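Local coordinates for protein HpcH/HpaI aldolase (Desulfitobacterium hafniense, PDB 3QZ6) that is of unknown specific function but belongs to the HpcH/HpaI aldolase family and is built as a TIM barrel, at residues I124-K129 against A134-E139; L84-A89 against G116-G121; V71-P74 against A79-Q82; D28-Y33 against V59-N64. One frame throughout, in Å; residues are numbered along the deposited sequence.

Interaction 1. Residues I124-K129 against A134-E139; sequences IVTDFK and AEWVQE
Trp136 of helix 133-141 lays its indole against Val125 and Thr126. The two residues lie in the loop after helix 100-110, and Thr126 opens a type I' beta turn that ends at Lys129. The contact belongs to an outlying part of the TIM barrel, with its centre about 23 Å from the centre of the chain. From CB, the Trp136 side chain leaves its helix toward the loop. CG is anti to the backbone N (chi1 -172°), and this carries the indole to the loop with its six-membered ring in front. CE2 at the ring junction is the first atom to come near the loop, at 4.2 Å from Thr126 CG2. Trp136 CZ2 is closer, 3.9 Å from Thr126 CG2. CH2 forms the tip, 3.8 Å from Val125 CG1. Val125 O also approaches this end of the ring, obliquely, at 3.7 Å from Trp136 CZ2. The Thr126 methyl makes a CH-pi contact over one face: CG2 is 4.1 Å from the centroid of the six-membered ring and 16° off its normal. No hydrogen bond crosses the contact, so it is apolar packing on a mostly buried surface. The polar arm of Thr126 is used inside the turn instead. Asp127 and Phe128 take positive phi, as a type I' turn requires, and Lys129 N donates to Thr126 O at 3.1 Å. Thr126 OG1 lies on the other branch of CB from the methyl. It donates to Lys129 O at 2.7 Å, in the carbonyl plane and on a lone pair.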
loop_
_atom_site.group_PDB
_atom_site.type_symbol
_atom_site.label_atom_id
_atom_site.label_comp_id
_atom_site.label_asym_id
_atom_site.label_seq_id
_atom_site.Cartn_x
_atom_site.Cartn_y
_atom_site.Cartn_z
ATOM N N ILE A 124 -14.638 -14.259 -20.420
ATOM C CA ILE A 124 -13.599 -14.197 -19.384
ATOM C C ILE A 124 -13.408 -15.547 -18.677
ATOM O O ILE A 124 -12.335 -15.838 -18.149
ATOM C CB ILE A 124 -13.869 -13.080 -18.335
ATOM C CG1 ILE A 124 -12.654 -12.906 -17.410
ATOM C CG2 ILE A 124 -15.123 -13.383 -17.515
ATOM C CD1 ILE A 124 -12.715 -11.613 -16.580
ATOM N N VAL A 125 -14.447 -16.375 -18.693
ATOM C CA VAL A 125 -14.406 -17.669 -18.017
ATOM C C VAL A 125 -13.207 -18.492 -18.479
ATOM O O VAL A 125 -12.522 -19.132 -17.676
ATOM C CB VAL A 125 -15.723 -18.458 -18.247
ATOM C CG1 VAL A 125 -15.587 -19.894 -17.752
ATOM C CG2 VAL A 125 -16.890 -17.746 -17.550
ATOM N N THR A 126 -12.935 -18.447 -19.776
ATOM C CA THR A 126 -11.823 -19.208 -20.332
ATOM C C THR A 126 -10.679 -18.262 -20.667
ATOM O O THR A 126 -9.846 -18.559 -21.524
ATOM C CB THR A 126 -12.244 -19.933 -21.615
ATOM O OG1 THR A 126 -12.584 -18.962 -22.607
ATOM C CG2 THR A 126 -13.464 -20.826 -21.349
ATOM N N ASP A 127 -10.651 -17.110 -20.000
ATOM C CA ASP A 127 -9.629 -16.095 -20.279
ATOM C C ASP A 127 -9.633 -15.672 -21.742
ATOM O O ASP A 127 -8.588 -15.354 -22.304
ATOM C CB ASP A 127 -8.243 -16.591 -19.868
ATOM C CG ASP A 127 -8.108 -16.729 -18.363
ATOM O OD1 ASP A 127 -8.544 -15.806 -17.636
ATOM O OD2 ASP A 127 -7.584 -17.762 -17.901
ATOM N N PHE A 128 -10.825 -15.670 -22.338
ATOM C CA PHE A 128 -11.040 -15.189 -23.696
ATOM C C PHE A 128 -10.378 -16.068 -24.745
ATOM O O PHE A 128 -10.179 -15.634 -25.876
ATOM C CB PHE A 128 -10.562 -13.732 -23.843
ATOM C CG PHE A 128 -11.170 -12.787 -22.825
ATOM C CD1 PHE A 128 -12.488 -12.361 -22.950
ATOM C CD2 PHE A 128 -10.422 -12.338 -21.747
ATOM C CE1 PHE A 128 -13.054 -11.497 -22.015
ATOM C CE2 PHE A 128 -10.974 -11.466 -20.807
ATOM C CZ PHE A 128 -12.294 -11.049 -20.945
ATOM N N LYS A 129 -10.045 -17.301 -24.367
ATOM C CA LYS A 129 -9.394 -18.239 -25.278
ATOM C C LYS A 129 -10.343 -19.365 -25.653
ATOM O O LYS A 129 -11.239 -19.708 -24.877
ATOM C CB LYS A 129 -8.132 -18.817 -24.634
ATOM C CG LYS A 129 -7.001 -17.816 -24.510
ATOM C CD LYS A 129 -5.839 -18.373 -23.708
ATOM C CE LYS A 129 -4.719 -17.353 -23.634
ATOM N NZ LYS A 129 -3.690 -17.694 -22.617
ATOM N N ALA A 134 -15.483 -30.262 -23.395
ATOM C CA ALA A 134 -15.612 -31.521 -22.678
ATOM C C ALA A 134 -14.383 -31.780 -21.808
ATOM O O ALA A 134 -14.506 -32.220 -20.667
ATOM C CB ALA A 134 -15.854 -32.691 -23.664
ATOM N N GLU A 135 -13.202 -31.499 -22.349
ATOM C CA GLU A 135 -11.956 -31.684 -21.613
ATOM C C GLU A 135 -11.747 -30.551 -20.618
ATOM O O GLU A 135 -11.307 -30.763 -19.488
ATOM C CB GLU A 135 -10.772 -31.704 -22.580
ATOM C CG GLU A 135 -10.126 -33.057 -22.769
ATOM C CD GLU A 135 -11.008 -34.021 -23.528
ATOM O OE1 GLU A 135 -11.067 -35.210 -23.140
ATOM O OE2 GLU A 135 -11.639 -33.590 -24.517
ATOM N N TRP A 136 -12.059 -29.338 -21.050
ATOM C CA TRP A 136 -11.733 -28.153 -20.264
ATOM C C TRP A 136 -12.446 -28.117 -18.914
ATOM O O TRP A 136 -11.832 -27.801 -17.908
ATOM C CB TRP A 136 -12.025 -26.888 -21.067
ATOM C CG TRP A 136 -11.541 -25.626 -20.410
ATOM C CD1 TRP A 136 -10.308 -25.040 -20.551
ATOM C CD2 TRP A 136 -12.281 -24.794 -19.509
ATOM N NE1 TRP A 136 -10.246 -23.887 -19.798
ATOM C CE2 TRP A 136 -11.441 -23.716 -19.150
ATOM C CE3 TRP A 136 -13.574 -24.850 -18.981
ATOM C CZ2 TRP A 136 -11.851 -22.712 -18.279
ATOM C CZ3 TRP A 136 -13.981 -23.849 -18.115
ATOM C CH2 TRP A 136 -13.120 -22.794 -17.773
ATOM N N VAL A 137 -13.732 -28.453 -18.874
ATOM C CA VAL A 137 -14.439 -28.435 -17.592
ATOM C C VAL A 137 -13.853 -29.451 -16.605
ATOM O O VAL A 137 -13.803 -29.193 -15.405
ATOM C CB VAL A 137 -15.968 -28.638 -17.736
ATOM C CG1 VAL A 137 -16.603 -27.426 -18.419
ATOM C CG2 VAL A 137 -16.282 -29.938 -18.491
ATOM N N GLN A 138 -13.392 -30.592 -17.113
ATOM C CA GLN A 138 -12.803 -31.614 -16.249
ATOM C C GLN A 138 -11.486 -31.142 -15.685
ATOM O O GLN A 138 -11.217 -31.306 -14.493
ATOM C CB GLN A 138 -12.556 -32.920 -17.009
ATOM C CG GLN A 138 -13.783 -33.739 -17.282
ATOM C CD GLN A 138 -13.430 -35.104 -17.861
ATOM O OE1 GLN A 138 -13.456 -35.303 -19.077
ATOM N NE2 GLN A 138 -13.084 -36.048 -16.986
ATOM N N GLU A 139 -10.648 -30.579 -16.549
ATOM C CA GLU A 139 -9.363 -30.053 -16.104
ATOM C C GLU A 139 -9.529 -28.885 -15.135
ATOM O O GLU A 139 -8.819 -28.798 -14.141
ATOM C CB GLU A 139 -8.499 -29.637 -17.291
ATOM C CG GLU A 139 -8.169 -30.793 -18.220
ATOM C CD GLU A 139 -7.142 -30.420 -19.269
ATOM O OE1 GLU A 139 -6.445 -29.399 -19.076
ATOM O OE2 GLU A 139 -7.032 -31.148 -20.281
#

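Interaction 2. Residues L84-A89 against G116-G121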
loop_
_atom_site.group_PDB
_atom_site.type_symbol
_atom_site.label_atom_id
_atom_site.label_comp_id
_atom_site.label_asym_id
_atom_site.label_seq_id
_atom_site.Cartn_x
_atom_site.Cartn_y
_atom_site.Cartn_z
ATOM N N LEU A 84 -17.097 -15.023 -8.964
ATOM C CA LEU A 84 -15.680 -14.835 -8.695
ATOM C C LEU A 84 -14.833 -15.864 -9.430
ATOM O O LEU A 84 -13.752 -15.534 -9.904
ATOM C CB LEU A 84 -15.381 -14.833 -7.189
ATOM C CG LEU A 84 -15.910 -13.590 -6.452
ATOM C CD1 LEU A 84 -15.805 -13.769 -4.942
ATOM C CD2 LEU A 84 -15.187 -12.318 -6.910
ATOM N N LEU A 85 -15.309 -17.107 -9.522
ATOM C CA LEU A 85 -14.579 -18.117 -10.297
ATOM C C LEU A 85 -14.602 -17.759 -11.777
ATOM O O LEU A 85 -13.607 -17.941 -12.488
ATOM C CB LEU A 85 -15.168 -19.517 -10.100
ATOM C CG LEU A 85 -14.969 -20.151 -8.722
ATOM C CD1 LEU A 85 -15.641 -21.511 -8.672
ATOM C CD2 LEU A 85 -13.487 -20.295 -8.380
ATOM N N ASP A 86 -15.742 -17.272 -12.251
ATOM C CA ASP A 86 -15.857 -16.920 -13.663
ATOM C C ASP A 86 -14.904 -15.770 -13.982
ATOM O O ASP A 86 -14.218 -15.774 -15.005
ATOM C CB ASP A 86 -17.296 -16.533 -14.012
ATOM C CG ASP A 86 -18.224 -17.745 -14.086
ATOM O OD1 ASP A 86 -17.718 -18.880 -14.186
ATOM O OD2 ASP A 86 -19.452 -17.564 -14.060
ATOM N N ILE A 87 -14.863 -14.791 -13.089
ATOM C CA ILE A 87 -13.971 -13.637 -13.264
ATOM C C ILE A 87 -12.510 -14.076 -13.294
ATOM O O ILE A 87 -11.702 -13.508 -14.025
ATOM C CB ILE A 87 -14.216 -12.581 -12.165
ATOM C CG1 ILE A 87 -15.559 -11.872 -12.405
ATOM C CG2 ILE A 87 -13.094 -11.557 -12.126
ATOM C CD1 ILE A 87 -16.114 -11.172 -11.120
ATOM N N GLY A 88 -12.158 -15.087 -12.502
ATOM C CA GLY A 88 -10.814 -15.636 -12.586
ATOM C C GLY A 88 -10.057 -15.842 -11.285
ATOM O O GLY A 88 -8.866 -16.165 -11.300
ATOM N N ALA A 89 -10.721 -15.646 -10.153
ATOM C CA ALA A 89 -10.111 -16.034 -8.889
ATOM C C ALA A 89 -9.893 -17.537 -8.967
ATOM O O ALA A 89 -10.717 -18.259 -9.534
ATOM C CB ALA A 89 -11.027 -15.695 -7.726
ATOM N N GLY A 116 -20.231 -30.908 -9.309
ATOM C CA GLY A 116 -20.992 -29.800 -8.747
ATOM C C GLY A 116 -21.959 -29.239 -9.774
ATOM O O GLY A 116 -22.184 -29.851 -10.820
ATOM N N GLU A 117 -22.523 -28.071 -9.484
ATOM C CA GLU A 117 -23.539 -27.480 -10.340
ATOM C C GLU A 117 -23.144 -26.085 -10.839
ATOM O O GLU A 117 -24.005 -25.273 -11.184
ATOM C CB GLU A 117 -24.896 -27.464 -9.606
ATOM C CG GLU A 117 -25.385 -28.906 -9.330
ATOM C CD GLU A 117 -26.577 -29.022 -8.380
ATOM O OE1 GLU A 117 -27.048 -28.005 -7.840
ATOM O OE2 GLU A 117 -27.043 -30.162 -8.173
ATOM N N ARG A 118 -21.842 -25.814 -10.890
ATOM C CA ARG A 118 -21.360 -24.542 -11.437
ATOM C C ARG A 118 -21.830 -24.396 -12.889
ATOM O O ARG A 118 -21.693 -25.327 -13.685
ATOM C CB ARG A 118 -19.823 -24.481 -11.389
ATOM C CG ARG A 118 -19.251 -23.137 -11.858
ATOM C CD ARG A 118 -17.718 -23.133 -11.916
ATOM N NE ARG A 118 -17.224 -21.921 -12.581
ATOM C CZ ARG A 118 -15.951 -21.694 -12.890
ATOM N NH1 ARG A 118 -15.010 -22.586 -12.583
ATOM N NH2 ARG A 118 -15.615 -20.570 -13.504
ATOM N N GLY A 119 -22.368 -23.230 -13.235
ATOM C CA GLY A 119 -22.801 -22.964 -14.597
ATOM C C GLY A 119 -21.628 -22.678 -15.515
ATOM O O GLY A 119 -20.638 -22.091 -15.093
ATOM N N VAL A 120 -21.739 -23.090 -16.772
ATOM C CA VAL A 120 -20.656 -22.943 -17.736
ATOM C C VAL A 120 -20.866 -21.678 -18.567
ATOM O O VAL A 120 -21.778 -21.611 -19.389
ATOM C CB VAL A 120 -20.574 -24.163 -18.690
ATOM C CG1 VAL A 120 -19.355 -24.050 -19.589
ATOM C CG2 VAL A 120 -20.527 -25.480 -17.895
ATOM N N GLY A 121 -20.039 -20.664 -18.346
ATOM C CA GLY A 121 -20.161 -19.430 -19.108
ATOM C C GLY A 121 -19.077 -19.353 -20.164
ATOM O O GLY A 121 -18.453 -20.356 -20.470
HETATM O O HOH W 1 -13.347 -19.353 -15.130
HETATM O O HOH W 2 -18.254 -20.967 -15.893
#
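A partly buried salt bridge between Asp86 and Arg118 ties the last turn of helix 78-87 to the loop between helices 100-110 and 133-141. Arg118 NH2 donates to Asp86 OD1 at 2.8 Å. The bond is nearly straight, 172° at the hydrogen. Asp86 OD1 sits almost in the guanidinium plane and is met on its anti side. The two flat groups are not coplanar; their planes are 32° apart. Arg118 reaches this far because its chain is extended from CG to NE, with CG anti to the backbone N (chi1 -176°). Leu85 covers one face of the guanidinium. Its CB lies over the centre of that face, 3.6 Å from Arg118 CZ, and its CD1 comes near Arg118 NH1. The charged group is thus held at an edge by the carboxylate and over a face by carbon. Two waters extend the link. One accepts from Arg118 NH2 at 3.0 Å and also lies within bonding distance of Leu85 O. The other donates to Asp86 OD1 at 2.7 Å and to Gly119 O at 2.8 Å, and accepts from Gly121 N. Asp86 OD1 therefore has two donors, Arg118 and this water, while OD2 is hydrogen-bonded to Gln82 one turn back. Helix 78-87 ends directly after this, where Gly88 takes positive phi. Around the contact, Leu85 packs on Phe92 of strand 91-94 and Leu84 on Phe52 and Ile55 of helix 52-65. Arg118 touches Arg140 of helix 133-141, with Tyr112 in the adjoining loop.

Interaction 3. Residues V71-P74 against A79-Q82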
loop_
_atom_site.group_PDB
_atom_site.type_symbol
_atom_site.label_atom_id
_atom_site.label_comp_id
_atom_site.label_asym_id
_atom_site.label_seq_id
_atom_site.Cartn_x
_atom_site.Cartn_y
_atom_site.Cartn_z
ATOM N N VAL A 71 -10.133 -15.389 -2.868
ATOM C CA VAL A 71 -11.007 -14.419 -2.225
ATOM C C VAL A 71 -11.605 -15.000 -0.944
ATOM O O VAL A 71 -12.063 -16.137 -0.923
ATOM C CB VAL A 71 -12.147 -13.977 -3.152
ATOM C CG1 VAL A 71 -12.965 -12.850 -2.488
ATOM C CG2 VAL A 71 -11.594 -13.505 -4.508
ATOM N N ARG A 72 -11.590 -14.209 0.124
ATOM C CA ARG A 72 -12.272 -14.573 1.358
ATOM C C ARG A 72 -13.668 -13.967 1.257
ATOM O O ARG A 72 -13.828 -12.748 1.306
ATOM C CB ARG A 72 -11.516 -13.985 2.548
ATOM C CG ARG A 72 -12.157 -14.196 3.917
ATOM C CD ARG A 72 -11.569 -13.166 4.888
ATOM N NE ARG A 72 -10.966 -13.797 6.042
ATOM C CZ ARG A 72 -10.080 -13.220 6.846
ATOM N NH1 ARG A 72 -9.667 -11.981 6.627
ATOM N NH2 ARG A 72 -9.599 -13.899 7.876
ATOM N N ILE A 73 -14.675 -14.811 1.079
ATOM C CA ILE A 73 -16.024 -14.322 0.842
ATOM C C ILE A 73 -16.818 -14.294 2.141
ATOM O O ILE A 73 -16.569 -15.081 3.036
ATOM C CB ILE A 73 -16.736 -15.168 -0.216
ATOM C CG1 ILE A 73 -16.736 -16.652 0.185
ATOM C CG2 ILE A 73 -16.068 -14.943 -1.589
ATOM C CD1 ILE A 73 -17.380 -17.566 -0.868
ATOM N N PRO A 74 -17.770 -13.364 2.254
ATOM C CA PRO A 74 -18.509 -13.205 3.519
ATOM C C PRO A 74 -19.563 -14.288 3.769
ATOM O O PRO A 74 -19.955 -14.524 4.909
ATOM C CB PRO A 74 -19.186 -11.846 3.348
ATOM C CG PRO A 74 -19.361 -11.706 1.845
ATOM C CD PRO A 74 -18.135 -12.347 1.251
ATOM N N ALA A 79 -24.030 -16.097 -6.022
ATOM C CA ALA A 79 -23.563 -14.767 -6.427
ATOM C C ALA A 79 -22.058 -14.616 -6.188
ATOM O O ALA A 79 -21.336 -14.110 -7.049
ATOM C CB ALA A 79 -24.330 -13.671 -5.696
ATOM N N HIS A 80 -21.572 -15.059 -5.030
ATOM C CA HIS A 80 -20.133 -14.941 -4.765
ATOM C C HIS A 80 -19.328 -15.989 -5.516
ATOM O O HIS A 80 -18.366 -15.668 -6.211
ATOM C CB HIS A 80 -19.833 -15.025 -3.270
ATOM C CG HIS A 80 -20.274 -13.809 -2.518
ATOM N ND1 HIS A 80 -21.569 -13.636 -2.075
ATOM C CD2 HIS A 80 -19.606 -12.678 -2.183
ATOM C CE1 HIS A 80 -21.671 -12.467 -1.465
ATOM N NE2 HIS A 80 -20.496 -11.864 -1.520
ATOM N N VAL A 81 -19.725 -17.246 -5.379
ATOM C CA VAL A 81 -18.895 -18.325 -5.896
ATOM C C VAL A 81 -18.852 -18.369 -7.421
ATOM O O VAL A 81 -17.782 -18.436 -8.017
ATOM C CB VAL A 81 -19.335 -19.691 -5.327
ATOM C CG1 VAL A 81 -18.562 -20.809 -6.005
ATOM C CG2 VAL A 81 -19.115 -19.707 -3.800
ATOM N N GLN A 82 -20.018 -18.332 -8.054
ATOM C CA GLN A 82 -20.072 -18.411 -9.508
ATOM C C GLN A 82 -19.335 -17.230 -10.149
ATOM O O GLN A 82 -18.491 -17.418 -11.022
ATOM C CB GLN A 82 -21.527 -18.448 -9.994
ATOM C CG GLN A 82 -21.670 -18.458 -11.511
ATOM C CD GLN A 82 -21.483 -19.851 -12.089
ATOM O OE1 GLN A 82 -22.000 -20.828 -11.549
ATOM N NE2 GLN A 82 -20.728 -19.951 -13.174
#
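Ile73 and Pro74 meet His80 and Val81 just beyond the end of strand 68-72. Pro74 lies against the far end of the His80 imidazole. Its CG is 3.6 Å from His80 NE2, and its CD is 3.8 Å from His80 CD2. The approach to the ring is oblique. Ile73 covers the base of the same side chain: its CG2 is 4.1 Å from His80 CB. The other branch of Ile73 goes to the next helix residue. CG1 sits between the backbone N and the carbonyl carbon (chi1 56°), and the extended end brings CD1 to 4.0 Å from Val81 CG2. No hydrogen bond crosses between the segments. The ring of His80 is positioned from outside them, since ND1 is hydrogen-bonded to Asp77 OD1 just ahead of the helix. With ND1 held there, NE2 is the ring nitrogen nearest the proline. Farther out, Ile73 packs on Phe92 and Ile94 of the next strand and on Leu84 of helix 78-87. Val81 adds Phe92 and, on helix 100-110, Leu109 and Ala110. Arg72, the last strand residue, forms salt bridges with Asp44 and Glu46 and a hydrogen bond with Gln149. The strand, its loop and the helix packed back over it form the first half of the beta-alpha-beta unit 68-72, 78-87, 91-94, a repeating element of the TIM barrel.

Interaction 4. Residues D28-Y33 against V59-N64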
loop_
_atom_site.group_PDB
_atom_site.type_symbol
_atom_site.label_atom_id
_atom_site.label_comp_id
_atom_site.label_asym_id
_atom_site.label_seq_id
_atom_site.Cartn_x
_atom_site.Cartn_y
_atom_site.Cartn_z
ATOM N N ASP A 28 -1.600 -2.604 -9.731
ATOM C CA ASP A 28 -0.153 -2.780 -9.726
ATOM C C ASP A 28 0.352 -3.436 -8.448
ATOM O O ASP A 28 1.505 -3.877 -8.398
ATOM C CB ASP A 28 0.581 -1.455 -9.973
ATOM C CG ASP A 28 0.675 -1.108 -11.452
ATOM O OD1 ASP A 28 0.780 -2.042 -12.268
ATOM O OD2 ASP A 28 0.664 0.092 -11.802
ATOM N N ILE A 29 -0.489 -3.515 -7.415
ATOM C CA ILE A 29 -0.099 -4.255 -6.215
ATOM C C ILE A 29 0.249 -5.691 -6.618
ATOM O O ILE A 29 1.076 -6.346 -5.982
ATOM C CB ILE A 29 -1.205 -4.281 -5.131
ATOM C CG1 ILE A 29 -0.653 -4.833 -3.809
ATOM C CG2 ILE A 29 -2.426 -5.128 -5.579
ATOM C CD1 ILE A 29 0.501 -4.022 -3.255
ATOM N N VAL A 30 -0.388 -6.181 -7.678
ATOM C CA VAL A 30 -0.128 -7.550 -8.144
ATOM C C VAL A 30 1.301 -7.699 -8.665
ATOM O O VAL A 30 1.970 -8.702 -8.421
ATOM C CB VAL A 30 -1.097 -7.948 -9.275
ATOM C CG1 VAL A 30 -0.710 -9.316 -9.858
ATOM C CG2 VAL A 30 -2.531 -7.955 -8.770
ATOM N N ARG A 31 1.772 -6.693 -9.392
ATOM C CA ARG A 31 3.135 -6.727 -9.917
ATOM C C ARG A 31 4.158 -6.573 -8.801
ATOM O O ARG A 31 5.236 -7.185 -8.835
ATOM C CB ARG A 31 3.320 -5.642 -10.967
ATOM C CG ARG A 31 2.299 -5.718 -12.087
ATOM C CD ARG A 31 2.148 -4.338 -12.739
ATOM N NE ARG A 31 3.200 -4.171 -13.699
ATOM C CZ ARG A 31 3.604 -3.038 -14.270
ATOM N NH1 ARG A 31 3.065 -1.843 -14.024
ATOM N NH2 ARG A 31 4.597 -3.134 -15.126
ATOM N N ILE A 32 3.817 -5.769 -7.796
ATOM C CA ILE A 32 4.683 -5.629 -6.628
ATOM C C ILE A 32 4.787 -6.966 -5.898
ATOM O O ILE A 32 5.871 -7.389 -5.491
ATOM C CB ILE A 32 4.162 -4.541 -5.686
ATOM C CG1 ILE A 32 4.528 -3.157 -6.253
ATOM C CG2 ILE A 32 4.755 -4.711 -4.291
ATOM C CD1 ILE A 32 3.894 -1.997 -5.513
ATOM N N TYR A 33 3.652 -7.640 -5.750
ATOM C CA TYR A 33 3.633 -8.921 -5.051
ATOM C C TYR A 33 4.372 -10.024 -5.827
ATOM O O TYR A 33 5.052 -10.865 -5.236
ATOM C CB TYR A 33 2.190 -9.332 -4.708
ATOM C CG TYR A 33 1.638 -8.642 -3.455
ATOM C CD1 TYR A 33 2.463 -7.880 -2.629
ATOM C CD2 TYR A 33 0.304 -8.778 -3.094
ATOM C CE1 TYR A 33 1.966 -7.267 -1.469
ATOM C CE2 TYR A 33 -0.207 -8.168 -1.950
ATOM C CZ TYR A 33 0.626 -7.420 -1.138
ATOM O OH TYR A 33 0.109 -6.826 0.007
ATOM N N VAL A 59 -7.280 -9.557 -11.046
ATOM C CA VAL A 59 -7.112 -10.838 -11.736
ATOM C C VAL A 59 -6.512 -10.654 -13.133
ATOM O O VAL A 59 -5.654 -11.424 -13.556
ATOM C CB VAL A 59 -8.461 -11.582 -11.830
ATOM C CG1 VAL A 59 -8.405 -12.699 -12.881
ATOM C CG2 VAL A 59 -8.861 -12.125 -10.466
ATOM N N SER A 60 -6.949 -9.620 -13.843
ATOM C CA SER A 60 -6.432 -9.364 -15.185
ATOM C C SER A 60 -4.914 -9.202 -15.220
ATOM O O SER A 60 -4.251 -9.622 -16.173
ATOM C CB SER A 60 -7.105 -8.129 -15.778
ATOM O OG SER A 60 -8.465 -8.426 -16.053
ATOM N N VAL A 61 -4.368 -8.578 -14.187
ATOM C CA VAL A 61 -2.931 -8.419 -14.081
ATOM C C VAL A 61 -2.295 -9.717 -13.577
ATOM O O VAL A 61 -1.250 -10.131 -14.065
ATOM C CB VAL A 61 -2.566 -7.239 -13.148
ATOM C CG1 VAL A 61 -1.054 -7.158 -12.961
ATOM C CG2 VAL A 61 -3.133 -5.904 -13.712
ATOM N N ALA A 62 -2.939 -10.369 -12.614
ATOM C CA ALA A 62 -2.376 -11.588 -12.023
ATOM C C ALA A 62 -2.263 -12.748 -13.004
ATOM O O ALA A 62 -1.342 -13.571 -12.907
ATOM C CB ALA A 62 -3.199 -12.014 -10.814
ATOM N N LYS A 63 -3.210 -12.837 -13.933
ATOM C CA LYS A 63 -3.283 -13.997 -14.811
ATOM C C LYS A 63 -2.002 -14.143 -15.626
ATOM O O LYS A 63 -1.532 -15.252 -15.858
ATOM C CB LYS A 63 -4.491 -13.905 -15.742
ATOM C CG LYS A 63 -5.810 -14.327 -15.100
ATOM C CD LYS A 63 -5.929 -15.866 -15.131
ATOM C CE LYS A 63 -7.178 -16.355 -14.412
ATOM N NZ LYS A 63 -7.469 -17.776 -14.780
ATOM N N ASN A 64 -1.431 -13.027 -16.055
ATOM C CA ASN A 64 -0.190 -13.097 -16.830
ATOM C C ASN A 64 1.062 -12.862 -15.989
ATOM O O ASN A 64 2.180 -12.876 -16.509
ATOM C CB ASN A 64 -0.226 -12.114 -18.005
ATOM C CG ASN A 64 -1.207 -12.538 -19.090
ATOM O OD1 ASN A 64 -2.036 -11.747 -19.543
ATOM N ND2 ASN A 64 -1.120 -13.796 -19.503
#
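Lys63 N donates to Val59 O at 2.8 Å, a helical bond around the turn whose Val61 and Ala62 meet Val30. That turn belongs to helix 52-65, and Val30 to helix 29-35, two neighbouring outer helices of the TIM barrel. The short axes run in similar directions, 29° apart, and approach to 9.2 Å. The backbones come close at Val30 and Ala62, whose CA atoms are 6.0 Å apart. This approach is consistent with the small side chain of Ala62. Val30 CG1 is anti to the backbone N (chi1 174°), which points that methyl at the facing helix, 3.6 Å from Ala62 CA and 3.8 Å from Ala62 CB. Across the segments the contact is carbon on carbon, without a hydrogen bond. Val30 also packs on Leu58 of helix 52-65, and Ala62 reaches Val69 of strand 68-72. Helix 29-35 also touches the second subunit, where Ile29 packs on Leu242 and Tyr33 on Thr246 of that chain. The side-chain nitrogen of Lys63 has its partners outside this contact. At the outer edge of the contact, Arg31 and Val61 cross at about a right angle. Val61 CG1 fits between the two helix residues it touches, 3.8 Å from Val30 CB and 3.8 Å from Arg31 CG.

Interactions 2 and 3 share helix 78-87, with centres 11 Å apart. Gln82 joins them: its NE2 is 2.9 Å from Gly119 O, a probable hydrogen bond. The centres of interactions 1 and 2 are 10 Å apart, with interaction 1 farther from the centre of the chain. There Val125 CG2 packs 3.6 Å from Asp86 OD1, so the salt-bridged carboxylate also borders the tryptophan contact. Interaction 4 is 20 Å or more from the others by centres, yet it touches two of them. Lys63 NZ forms a salt bridge with Asp127 OD2 at 3.1 Å, and Val59 CG1 packs 3.8 Å from Gly88 CA. The bound zinc ion is about 11 Å from the Val30 side chain.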